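Local coordinates for protein TRAP dicarboxylate transporter-DctP subunit (Desulfovibrio salexigens, PDB 4N6D) that probably captures an organic acid, such as a dicarboxylate, in the periplasm and delivers it to a TRAP transporter for uptake, at residues M48-W51 with K52-V55. Residues are numbered along the deposited sequence; the frame is centred on the assembly and turned at random.
Sequences MERW and KQEV
W51 and V55, one turn apart on helix 43-58, pack ring against methyl on the inward side of the helix that links parallel strands 30-35 and 63-68 in a beta-alpha-beta unit of this periplasmic solute-binding fold. The contact is a CH-pi interaction: CG2 of V55 sits 3.6 Å from the centroid of the six-membered ring of W51, only 6° off the ring normal. W51 carries CG anti to its own backbone N (chi1 -175°), which lays the indole beside the following turn with one face under the valine methyl. Both side chains also touch L255 of helix 249-285, which joins the pair to that long helix, while the indole meets the ring of Y34 on strand 30-35.

The backbone bonds are those of a regular alpha-helix, i to i+4. K52 N donates to M48 O at 2.9 Å, and Q53, E54 and V55 donate in turn to E49, R50 and W51.

Charged side chains occupy the more exposed flanks. R50 bends at chi2 (-100°), bringing its guanidinium over E54, whose CG lies 3.7 Å from R50 CZ, above the centre of the plane. The contact is van der Waals packing of the E54 methylene on the guanidinium face; the charged ends do not meet, R50 NH2 and E54 OE2 being 4.6 Å apart. The polar ends have other partners, R50 NH1 bonding to Q262 and E54 OE1 forming a salt bridge with R58.

E49 and K52 run alongside each other in the same direction toward strand 63-68, where E49 OE2 bonds to T67 and K52 NZ to the carbonyl of V65. One water bridges the two charges, donating to E49 OE1 at 2.8 Å and accepting from K52 NZ at 3.0 Å.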
loop_
_atom_site.group_PDB
_atom_site.type_symbol
_atom_site.label_atom_id
_atom_site.label_comp_id
_atom_site.label_asym_id
_atom_site.label_seq_id
_atom_site.Cartn_x
_atom_site.Cartn_y
_atom_site.Cartn_z
ATOM N N MET A 48 -1.610 -13.361 2.602
ATOM C CA MET A 48 -1.861 -14.506 1.716
ATOM C C MET A 48 -2.030 -15.803 2.544
ATOM O O MET A 48 -2.964 -16.601 2.345
ATOM C CB MET A 48 -0.736 -14.638 0.698
ATOM C CG MET A 48 -0.652 -15.986 -0.003
ATOM S SD MET A 48 0.808 -16.124 -1.067
ATOM C CE MET A 48 2.145 -16.125 0.152
ATOM N N GLU A 49 -1.144 -16.011 3.508
ATOM C CA GLU A 49 -1.223 -17.229 4.322
ATOM C C GLU A 49 -2.494 -17.266 5.150
ATOM O O GLU A 49 -3.083 -18.320 5.329
ATOM C CB GLU A 49 -0.016 -17.383 5.254
ATOM C CG GLU A 49 1.312 -17.511 4.531
ATOM C CD GLU A 49 1.400 -18.750 3.657
ATOM O OE1 GLU A 49 0.694 -19.738 3.938
ATOM O OE2 GLU A 49 2.170 -18.726 2.679
ATOM N N ARG A 50 -2.906 -16.119 5.686
ATOM C CA ARG A 50 -4.144 -16.071 6.474
ATOM C C ARG A 50 -5.362 -16.348 5.589
ATOM O O ARG A 50 -6.292 -17.065 5.981
ATOM C CB ARG A 50 -4.269 -14.725 7.179
ATOM C CG ARG A 50 -5.434 -14.658 8.179
ATOM C CD ARG A 50 -6.615 -13.960 7.579
ATOM N NE ARG A 50 -7.755 -14.012 8.494
ATOM C CZ ARG A 50 -8.963 -13.540 8.202
ATOM N NH1 ARG A 50 -9.184 -12.949 7.033
ATOM N NH2 ARG A 50 -9.948 -13.645 9.099
ATOM N N TRP A 51 -5.326 -15.819 4.374
ATOM C CA TRP A 51 -6.397 -16.044 3.420
ATOM C C TRP A 51 -6.499 -17.533 3.105
ATOM O O TRP A 51 -7.591 -18.094 3.103
ATOM C CB TRP A 51 -6.126 -15.237 2.165
ATOM C CG TRP A 51 -7.222 -15.272 1.133
ATOM C CD1 TRP A 51 -8.290 -14.424 1.057
ATOM C CD2 TRP A 51 -7.328 -16.154 0.013
ATOM N NE1 TRP A 51 -9.076 -14.743 -0.028
ATOM C CE2 TRP A 51 -8.504 -15.799 -0.688
ATOM C CE3 TRP A 51 -6.557 -17.225 -0.461
ATOM C CZ2 TRP A 51 -8.911 -16.452 -1.843
ATOM C CZ3 TRP A 51 -6.977 -17.887 -1.613
ATOM C CH2 TRP A 51 -8.143 -17.502 -2.278
ATOM N N LYS A 52 -5.362 -18.176 2.845
ATOM C CA LYS A 52 -5.313 -19.616 2.656
ATOM C C LYS A 52 -5.973 -20.362 3.814
ATOM O O LYS A 52 -6.794 -21.281 3.631
ATOM C CB LYS A 52 -3.852 -20.072 2.526
ATOM C CG LYS A 52 -3.650 -21.573 2.775
ATOM C CD LYS A 52 -2.245 -22.042 2.425
ATOM C CE LYS A 52 -2.047 -23.510 2.824
ATOM N NZ LYS A 52 -0.786 -24.096 2.274
ATOM N N GLN A 53 -5.597 -19.979 5.027
ATOM C CA GLN A 53 -6.115 -20.656 6.215
ATOM C C GLN A 53 -7.642 -20.587 6.230
ATOM O O GLN A 53 -8.313 -21.577 6.480
ATOM C CB GLN A 53 -5.559 -20.008 7.480
ATOM C CG GLN A 53 -4.070 -20.268 7.702
ATOM C CD GLN A 53 -3.445 -19.307 8.704
ATOM O OE1 GLN A 53 -4.142 -18.659 9.498
ATOM N NE2 GLN A 53 -2.121 -19.207 8.668
ATOM N N GLU A 54 -8.183 -19.406 5.964
ATOM C CA GLU A 54 -9.628 -19.221 6.027
ATOM C C GLU A 54 -10.345 -19.918 4.880
ATOM O O GLU A 54 -11.402 -20.479 5.060
ATOM C CB GLU A 54 -9.978 -17.734 6.049
ATOM C CG GLU A 54 -9.797 -17.080 7.415
ATOM C CD GLU A 54 -10.429 -17.888 8.572
ATOM O OE1 GLU A 54 -11.647 -18.225 8.543
ATOM O OE2 GLU A 54 -9.687 -18.220 9.507
ATOM N N VAL A 55 -9.733 -19.924 3.700
ATOM C CA VAL A 55 -10.344 -20.608 2.561
ATOM C C VAL A 55 -10.407 -22.131 2.779
ATOM O O VAL A 55 -11.424 -22.752 2.529
ATOM C CB VAL A 55 -9.604 -20.286 1.256
ATOM C CG1 VAL A 55 -9.986 -21.249 0.151
ATOM C CG2 VAL A 55 -9.892 -18.849 0.849
HETATM O O HOH W 1 1.428 -22.282 3.087
#